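Local coordinates for molybdopterin-guanine dinucleotide biosynthesis adapter protein (Escherichia coli, PDB 1NP6) that binds GTP, hydrolyses it weakly, and may act as an adapter for efficient synthesis and use of the molybdopterin guanine dinucleotide cofactor, at residues E84-L87 against F91-S94; L101-V106 against D163-W168; E129-D134 against V144-D149. All coordinates share one frame; numbering follows the deposited sequence.

Contact 1: E84-L87 against F91-S94; sequences EEEL and FLAS
Helix 89-95 is met here by the loop that leads into it from strand 74-80, in a P-loop NTPase-type domain. Glu86 reaches from this loop to Phe91 and Leu92, two neighbours on the helix. Different parts of its side chain meet the two. The methylene carbon CG of Glu86 lies 3.6 Å from CD2 of Leu92, and the two side chains lie alongside, running opposite ways. Further out, CD of Glu86 stands 3.9 Å from CD2 of the Phe91 ring. The carboxylate approaches that ring obliquely, with its plane 37° from the ring plane. OE2 of Glu86 is 3.9 Å from CE2 of Phe91.

A bend in the Glu86 side chain makes this division possible. CG lies anti to the backbone N (chi1 -173°), and the turn at chi2 (63°) carries the carboxylate off to the Phe91 side, leaving CG against the leucine. No hydrogen bond crosses between the segments. OE1 of Glu86 makes a weak hydrogen bond to the amide of Asp88, which may help to steady the carboxylate. Cutting the residue back to an alanine is likely to leave CD2 of Leu92 and the Phe91 ring without this cover, and the Asp88 amide without its weak acceptor.

The second subunit of the homodimer closes in on the same place. Trp75 of the second subunit packs on both Glu86 and Leu92, and Asp97 of that subunit packs on Phe91. The contact therefore belongs to the dimer interface as well as to the chain's own fold. One turn along the helix, the hydroxyl OG of Ser94 donates to the carbonyl O of Phe91 at 2.8 Å.

Contact 2: L101-V106 against D163-W168; sequences LDLILV and DFVVEW
Leu103 meets Val165 and Trp168 with one methyl each. CD1 of Leu103 sits 3.9 Å from CZ3 of the Trp168 indole. It comes in at the ring edge, in the ring plane. The other methyl, CD2 of Leu103, lies 4.1 Å from CG1 of Val165, and these two side chains cross at about a right angle. With CG anti to the backbone N (chi1 171°), the Leu103 side chain reaches out from the strand to the helix, and its two methyls part there. Trp168 also has CG anti to its N (chi1 172°), and its six-membered ring extends back to the leucine.

Other residues pack around the contact: Leu30 of helix 19-32 on Leu103, and Leu9, Pro7 and Ile138 on the Trp168 side chain. The backbone of Leu103 is hydrogen-bonded to Gly38 in strand 37-42, and further out Asp163 on the helix forms a salt bridge with Arg33.

The contact thus packs the C-terminal helix 158-170 on strand 103-107, next to the edge strand 37-42 of the parallel sheet, as in a three-layer alpha/beta P-loop fold.

No hydrogen bond crosses between the segments. The contact consists of methyl groups against a methyl and an aromatic edge, so helix and strand are held here by apolar packing.

Contact 3: E129-D134 against V144-D149; sequences EELVID and VPLNLD
Ile133 meets Leu148, and Leu131 meets Leu146, across the loops on either side of strand 137-142 in sequence. Ile133 and Leu148 make the nearer pair: CD1 of Ile133 is 4.0 Å from CD2 of Leu148. Their side chains meet at a slant. The isoleucine has CG1 beside the backbone N and anti to the carbonyl carbon (chi1 -55°), which turns the CG1 branch to the leucine, and the extended chi2 (171°) brings CD1 to it. The second pair is looser. CD1 of Leu131 stands 4.4 Å from CD1 of Leu146.

Both pairs rest on the sheet. Val140 of strand 137-142 touches Ile133, Leu146 and Leu148, so it packs with both loops. Leu131 also reaches Val118 and Phe120 of strand 116-120, and Trp14. Its side chain is about 7 Å from that of Thr17, a residue inferred to bind GTP.

One contact is of mixed kind. The other branch of Ile133, methyl CG2, comes within 4.2 Å of OD2 of Asp149. The two side chains point at each other. This is a carboxylate oxygen beside a methyl, and no hydrogen bond is made.

Without a hydrogen bond or salt bridge between the segments, the loops are joined at the surface by van der Waals contact among aliphatic branches, and such contact imposes little directional restraint.

In the fold
Along the chain, contact 1 comes first. It closes a short loop that runs from after strand 74-80 into helix 89-95. Contact 2 opens afterwards at strand 103-107 and is completed only at helix 158-170, near the C terminus. Contact 3 is nested inside that long loop, joining the segments on either side of strand 137-142. Contacts 1 and 2 touch directly: CB of Ala93 lies 4.1 Å from CD1 of Ile104. Contact 3 stands apart, its nearest atoms about 10 Å from contact 2 and about 15 Å from contact 1. Contact 1 joins helix 89-95 to its entry loop, contact 2 the C-terminal helix to the parallel sheet, and contact 3 two surface loops.

Contact 1: E84-L87 against F91-S94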
loop_
_atom_site.group_PDB
_atom_site.type_symbol
_atom_site.label_atom_id
_atom_site.label_comp_id
_atom_site.label_asym_id
_atom_site.label_seq_id
_atom_site.Cartn_x
_atom_site.Cartn_y
_atom_site.Cartn_z
ATOM N N GLU B 84 -11.573 -12.633 5.118
ATOM C CA GLU B 84 -12.530 -11.992 4.210
ATOM C C GLU B 84 -11.925 -10.848 3.385
ATOM O O GLU B 84 -11.142 -10.039 3.888
ATOM C CB GLU B 84 -13.787 -11.518 4.965
ATOM C CG GLU B 84 -13.548 -10.447 6.024
ATOM C CD GLU B 84 -14.803 -9.674 6.414
ATOM O OE1 GLU B 84 -15.713 -9.492 5.573
ATOM O OE2 GLU B 84 -14.873 -9.228 7.579
ATOM N N GLU B 85 -12.308 -10.803 2.114
ATOM C CA GLU B 85 -11.909 -9.750 1.187
ATOM C C GLU B 85 -12.304 -8.353 1.679
ATOM O O GLU B 85 -13.369 -8.173 2.282
ATOM C CB GLU B 85 -12.546 -10.019 -0.180
ATOM C CG GLU B 85 -12.016 -9.154 -1.315
ATOM C CD GLU B 85 -12.668 -9.465 -2.643
ATOM O OE1 GLU B 85 -13.647 -10.235 -2.664
ATOM O OE2 GLU B 85 -12.202 -8.939 -3.675
ATOM N N GLU B 86 -11.438 -7.372 1.422
ATOM C CA GLU B 86 -11.759 -5.963 1.685
ATOM C C GLU B 86 -12.538 -5.322 0.520
ATOM O O GLU B 86 -11.977 -5.083 -0.552
ATOM C CB GLU B 86 -10.478 -5.155 1.978
ATOM C CG GLU B 86 -10.748 -3.720 2.420
ATOM C CD GLU B 86 -11.508 -3.662 3.740
ATOM O OE1 GLU B 86 -12.700 -3.290 3.722
ATOM O OE2 GLU B 86 -10.916 -3.996 4.788
ATOM N N LEU B 87 -13.819 -5.027 0.743
ATOM C CA LEU B 87 -14.656 -4.403 -0.287
ATOM C C LEU B 87 -15.347 -3.110 0.158
ATOM O O LEU B 87 -16.250 -2.619 -0.513
ATOM C CB LEU B 87 -15.699 -5.394 -0.813
ATOM C CG LEU B 87 -15.228 -6.689 -1.480
ATOM C CD1 LEU B 87 -16.385 -7.681 -1.509
ATOM C CD2 LEU B 87 -14.710 -6.438 -2.892
ATOM N N PHE B 91 -13.817 2.954 3.302
ATOM C CA PHE B 91 -12.642 2.631 4.100
ATOM C C PHE B 91 -11.393 2.744 3.212
ATOM O O PHE B 91 -10.419 3.421 3.565
ATOM C CB PHE B 91 -12.740 1.227 4.716
ATOM C CG PHE B 91 -11.498 0.811 5.497
ATOM C CD1 PHE B 91 -11.225 1.356 6.755
ATOM C CD2 PHE B 91 -10.602 -0.104 4.959
ATOM C CE1 PHE B 91 -10.075 0.991 7.459
ATOM C CE2 PHE B 91 -9.452 -0.479 5.649
ATOM C CZ PHE B 91 -9.180 0.067 6.897
ATOM N N LEU B 92 -11.449 2.103 2.056
ATOM C CA LEU B 92 -10.308 2.100 1.144
ATOM C C LEU B 92 -9.890 3.527 0.780
ATOM O O LEU B 92 -8.727 3.884 0.953
ATOM C CB LEU B 92 -10.582 1.230 -0.089
ATOM C CG LEU B 92 -10.640 -0.285 0.142
ATOM C CD1 LEU B 92 -11.062 -0.995 -1.138
ATOM C CD2 LEU B 92 -9.322 -0.852 0.684
ATOM N N ALA B 93 -10.846 4.345 0.333
ATOM C CA ALA B 93 -10.587 5.746 0.005
ATOM C C ALA B 93 -9.988 6.561 1.164
ATOM O O ALA B 93 -9.096 7.404 0.948
ATOM C CB ALA B 93 -11.833 6.399 -0.539
ATOM N N SER B 94 -10.449 6.296 2.387
ATOM C CA SER B 94 -9.871 6.927 3.587
ATOM C C SER B 94 -8.420 6.515 3.910
ATOM O O SER B 94 -7.758 7.198 4.686
ATOM C CB SER B 94 -10.757 6.668 4.828
ATOM O OG SER B 94 -10.391 5.441 5.434
#

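Contact 2: L101-V106 against D163-W168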
loop_
_atom_site.group_PDB
_atom_site.type_symbol
_atom_site.label_atom_id
_atom_site.label_comp_id
_atom_site.label_asym_id
_atom_site.label_seq_id
_atom_site.Cartn_x
_atom_site.Cartn_y
_atom_site.Cartn_z
ATOM N N LEU B 101 -4.582 14.722 -3.323
ATOM C CA LEU B 101 -5.468 14.252 -4.402
ATOM C C LEU B 101 -6.680 15.157 -4.540
ATOM O O LEU B 101 -7.109 15.775 -3.565
ATOM C CB LEU B 101 -5.944 12.806 -4.152
ATOM C CG LEU B 101 -4.950 11.629 -4.120
ATOM C CD1 LEU B 101 -5.671 10.349 -3.696
ATOM C CD2 LEU B 101 -4.184 11.385 -5.456
ATOM N N ASP B 102 -7.248 15.203 -5.742
ATOM C CA ASP B 102 -8.446 16.002 -6.037
ATOM C C ASP B 102 -9.696 15.178 -6.339
ATOM O O ASP B 102 -10.806 15.694 -6.267
ATOM C CB ASP B 102 -8.174 16.909 -7.240
ATOM C CG ASP B 102 -6.967 17.803 -7.033
ATOM O OD1 ASP B 102 -6.934 18.521 -6.017
ATOM O OD2 ASP B 102 -5.997 17.853 -7.826
ATOM N N LEU B 103 -9.499 13.907 -6.694
ATOM C CA LEU B 103 -10.523 13.066 -7.302
ATOM C C LEU B 103 -10.083 11.614 -7.229
ATOM O O LEU B 103 -8.956 11.299 -7.582
ATOM C CB LEU B 103 -10.698 13.434 -8.784
ATOM C CG LEU B 103 -11.568 12.538 -9.663
ATOM C CD1 LEU B 103 -13.067 12.876 -9.469
ATOM C CD2 LEU B 103 -11.169 12.657 -11.121
ATOM N N ILE B 104 -10.973 10.728 -6.795
ATOM C CA ILE B 104 -10.663 9.304 -6.812
ATOM C C ILE B 104 -11.571 8.561 -7.788
ATOM O O ILE B 104 -12.796 8.555 -7.624
ATOM C CB ILE B 104 -10.752 8.720 -5.371
ATOM C CG1 ILE B 104 -9.695 9.355 -4.456
ATOM C CG2 ILE B 104 -10.601 7.215 -5.374
ATOM C CD1 ILE B 104 -9.975 9.164 -2.931
ATOM N N LEU B 105 -10.966 7.922 -8.796
ATOM C CA LEU B 105 -11.694 7.093 -9.755
ATOM C C LEU B 105 -11.844 5.661 -9.227
ATOM O O LEU B 105 -10.920 5.152 -8.594
ATOM C CB LEU B 105 -10.993 7.075 -11.123
ATOM C CG LEU B 105 -10.741 8.462 -11.739
ATOM C CD1 LEU B 105 -9.668 8.438 -12.848
ATOM C CD2 LEU B 105 -12.051 9.048 -12.274
ATOM N N VAL B 106 -12.986 5.022 -9.518
ATOM C CA VAL B 106 -13.300 3.672 -9.000
ATOM C C VAL B 106 -13.747 2.720 -10.099
ATOM O O VAL B 106 -14.624 3.060 -10.902
ATOM C CB VAL B 106 -14.390 3.731 -7.888
ATOM C CG1 VAL B 106 -14.639 2.323 -7.282
ATOM C CG2 VAL B 106 -13.997 4.737 -6.824
ATOM N N ASP B 163 -13.543 17.290 -19.833
ATOM C CA ASP B 163 -14.242 18.544 -19.582
ATOM C C ASP B 163 -15.469 18.299 -18.710
ATOM O O ASP B 163 -15.755 19.087 -17.812
ATOM C CB ASP B 163 -14.695 19.208 -20.889
ATOM C CG ASP B 163 -13.540 19.828 -21.678
ATOM O OD1 ASP B 163 -12.404 19.874 -21.172
ATOM O OD2 ASP B 163 -13.688 20.295 -22.818
ATOM N N PHE B 164 -16.189 17.216 -18.995
ATOM C CA PHE B 164 -17.431 16.896 -18.280
ATOM C C PHE B 164 -17.151 16.532 -16.814
ATOM O O PHE B 164 -17.939 16.868 -15.904
ATOM C CB PHE B 164 -18.195 15.777 -19.003
ATOM C CG PHE B 164 -19.429 15.306 -18.270
ATOM C CD1 PHE B 164 -20.665 15.896 -18.514
ATOM C CD2 PHE B 164 -19.341 14.276 -17.333
ATOM C CE1 PHE B 164 -21.804 15.474 -17.818
ATOM C CE2 PHE B 164 -20.473 13.852 -16.638
ATOM C CZ PHE B 164 -21.705 14.452 -16.895
ATOM N N VAL B 165 -16.041 15.829 -16.597
ATOM C CA VAL B 165 -15.603 15.473 -15.248
ATOM C C VAL B 165 -15.199 16.728 -14.461
ATOM O O VAL B 165 -15.657 16.922 -13.348
ATOM C CB VAL B 165 -14.501 14.373 -15.234
ATOM C CG1 VAL B 165 -13.957 14.118 -13.813
ATOM C CG2 VAL B 165 -14.991 13.065 -15.867
ATOM N N VAL B 166 -14.374 17.607 -15.015
ATOM C CA VAL B 166 -14.112 18.893 -14.320
ATOM C C VAL B 166 -15.396 19.659 -13.875
ATOM O O VAL B 166 -15.502 20.133 -12.730
ATOM C CB VAL B 166 -13.211 19.833 -15.151
ATOM C CG1 VAL B 166 -13.011 21.179 -14.428
ATOM C CG2 VAL B 166 -11.878 19.176 -15.403
ATOM N N GLU B 167 -16.358 19.760 -14.787
ATOM C CA GLU B 167 -17.590 20.498 -14.548
ATOM C C GLU B 167 -18.446 19.867 -13.445
ATOM O O GLU B 167 -19.063 20.582 -12.669
ATOM C CB GLU B 167 -18.384 20.635 -15.846
ATOM C CG GLU B 167 -17.921 21.817 -16.678
ATOM C CD GLU B 167 -17.840 21.502 -18.156
ATOM O OE1 GLU B 167 -18.843 21.005 -18.714
ATOM O OE2 GLU B 167 -16.777 21.758 -18.760
ATOM N N TRP B 168 -18.474 18.533 -13.407
ATOM C CA TRP B 168 -19.089 17.774 -12.328
ATOM C C TRP B 168 -18.363 18.012 -10.998
ATOM O O TRP B 168 -19.016 18.178 -9.953
ATOM C CB TRP B 168 -19.141 16.278 -12.677
ATOM C CG TRP B 168 -19.591 15.418 -11.518
ATOM C CD1 TRP B 168 -20.889 15.200 -11.099
ATOM C CD2 TRP B 168 -18.755 14.672 -10.628
ATOM N NE1 TRP B 168 -20.894 14.358 -10.013
ATOM C CE2 TRP B 168 -19.602 14.030 -9.692
ATOM C CE3 TRP B 168 -17.363 14.485 -10.512
ATOM C CZ2 TRP B 168 -19.105 13.215 -8.669
ATOM C CZ3 TRP B 168 -16.872 13.680 -9.495
ATOM C CH2 TRP B 168 -17.747 13.045 -8.587
#

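Contact 3: E129-D134 against V144-D149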
loop_
_atom_site.group_PDB
_atom_site.type_symbol
_atom_site.label_atom_id
_atom_site.label_comp_id
_atom_site.label_asym_id
_atom_site.label_seq_id
_atom_site.Cartn_x
_atom_site.Cartn_y
_atom_site.Cartn_z
ATOM N N GLU B 129 -31.205 -1.345 -24.622
ATOM C CA GLU B 129 -32.344 -1.538 -23.729
ATOM C C GLU B 129 -31.956 -2.293 -22.469
ATOM O O GLU B 129 -32.644 -2.190 -21.453
ATOM C CB GLU B 129 -33.479 -2.277 -24.454
ATOM C CG GLU B 129 -34.144 -1.484 -25.575
ATOM C CD GLU B 129 -33.469 -1.666 -26.933
ATOM O OE1 GLU B 129 -32.795 -2.695 -27.153
ATOM O OE2 GLU B 129 -33.616 -0.772 -27.794
ATOM N N GLU B 130 -30.857 -3.049 -22.527
ATOM C CA GLU B 130 -30.409 -3.821 -21.360
ATOM C C GLU B 130 -29.469 -3.064 -20.402
ATOM O O GLU B 130 -29.016 -3.629 -19.404
ATOM C CB GLU B 130 -29.860 -5.212 -21.754
ATOM C CG GLU B 130 -28.660 -5.222 -22.687
ATOM C CD GLU B 130 -28.224 -6.625 -23.097
ATOM O OE1 GLU B 130 -28.401 -6.988 -24.282
ATOM O OE2 GLU B 130 -27.694 -7.364 -22.237
ATOM N N LEU B 131 -29.202 -1.787 -20.693
ATOM C CA LEU B 131 -28.463 -0.918 -19.770
ATOM C C LEU B 131 -29.257 -0.634 -18.489
ATOM O O LEU B 131 -30.428 -0.243 -18.551
ATOM C CB LEU B 131 -28.116 0.418 -20.433
ATOM C CG LEU B 131 -26.931 0.476 -21.396
ATOM C CD1 LEU B 131 -26.888 1.836 -22.074
ATOM C CD2 LEU B 131 -25.610 0.175 -20.697
ATOM N N VAL B 132 -28.608 -0.820 -17.341
ATOM C CA VAL B 132 -29.208 -0.510 -16.038
ATOM C C VAL B 132 -28.707 0.850 -15.525
ATOM O O VAL B 132 -27.550 0.994 -15.126
ATOM C CB VAL B 132 -29.008 -1.667 -14.988
ATOM C CG1 VAL B 132 -29.589 -2.973 -15.498
ATOM C CG2 VAL B 132 -27.540 -1.873 -14.619
ATOM N N ILE B 133 -29.587 1.849 -15.566
ATOM C CA ILE B 133 -29.257 3.217 -15.176
ATOM C C ILE B 133 -29.969 3.615 -13.880
ATOM O O ILE B 133 -31.058 4.199 -13.926
ATOM C CB ILE B 133 -29.627 4.216 -16.307
ATOM C CG1 ILE B 133 -28.957 3.824 -17.632
ATOM C CG2 ILE B 133 -29.261 5.650 -15.895
ATOM C CD1 ILE B 133 -29.430 4.631 -18.836
ATOM N N ASP B 134 -29.340 3.309 -12.743
ATOM C CA ASP B 134 -29.873 3.634 -11.413
ATOM C C ASP B 134 -29.676 5.118 -11.061
ATOM O O ASP B 134 -29.243 5.906 -11.910
ATOM C CB ASP B 134 -29.263 2.717 -10.339
ATOM C CG ASP B 134 -27.759 2.895 -10.193
ATOM O OD1 ASP B 134 -27.026 1.892 -10.310
ATOM O OD2 ASP B 134 -27.218 3.996 -9.956
ATOM N N VAL B 144 -22.843 5.377 -29.897
ATOM C CA VAL B 144 -24.059 5.583 -30.675
ATOM C C VAL B 144 -24.969 6.578 -29.955
ATOM O O VAL B 144 -24.987 6.622 -28.719
ATOM C CB VAL B 144 -24.839 4.261 -30.941
ATOM C CG1 VAL B 144 -24.144 3.414 -31.996
ATOM C CG2 VAL B 144 -25.068 3.475 -29.646
ATOM N N PRO B 145 -25.736 7.364 -30.709
ATOM C CA PRO B 145 -26.635 8.337 -30.090
ATOM C C PRO B 145 -27.684 7.568 -29.302
ATOM O O PRO B 145 -28.198 6.548 -29.775
ATOM C CB PRO B 145 -27.258 9.059 -31.299
ATOM C CG PRO B 145 -27.167 8.084 -32.396
ATOM C CD PRO B 145 -25.853 7.375 -32.180
ATOM N N LEU B 146 -27.935 8.003 -28.075
ATOM C CA LEU B 146 -29.074 7.517 -27.315
ATOM C C LEU B 146 -29.811 8.790 -26.889
ATOM O O LEU B 146 -29.190 9.854 -26.723
ATOM C CB LEU B 146 -28.637 6.661 -26.110
ATOM C CG LEU B 146 -27.740 5.419 -26.317
ATOM C CD1 LEU B 146 -26.952 5.040 -25.070
ATOM C CD2 LEU B 146 -28.514 4.210 -26.836
ATOM N N ASN B 147 -31.135 8.714 -26.805
ATOM C CA ASN B 147 -31.906 9.802 -26.219
ATOM C C ASN B 147 -32.178 9.404 -24.780
ATOM O O ASN B 147 -32.843 8.394 -24.520
ATOM C CB ASN B 147 -33.199 10.093 -27.001
ATOM C CG ASN B 147 -33.968 11.294 -26.443
ATOM O OD1 ASN B 147 -33.446 12.413 -26.369
ATOM N ND2 ASN B 147 -35.212 11.063 -26.045
ATOM N N LEU B 148 -31.623 10.174 -23.849
ATOM C CA LEU B 148 -31.570 9.722 -22.459
ATOM C C LEU B 148 -32.091 10.714 -21.427
ATOM O O LEU B 148 -32.243 11.910 -21.702
ATOM C CB LEU B 148 -30.137 9.304 -22.087
ATOM C CG LEU B 148 -29.614 7.968 -22.625
ATOM C CD1 LEU B 148 -28.132 7.831 -22.330
ATOM C CD2 LEU B 148 -30.376 6.780 -22.069
ATOM N N ASP B 149 -32.345 10.188 -20.230
ATOM C CA ASP B 149 -32.627 10.995 -19.044
ATOM C C ASP B 149 -31.395 11.804 -18.607
ATOM O O ASP B 149 -31.505 12.991 -18.275
ATOM C CB ASP B 149 -33.104 10.092 -17.902
ATOM C CG ASP B 149 -33.096 8.609 -18.277
ATOM O OD1 ASP B 149 -34.068 8.143 -18.914
ATOM O OD2 ASP B 149 -32.159 7.835 -17.984
#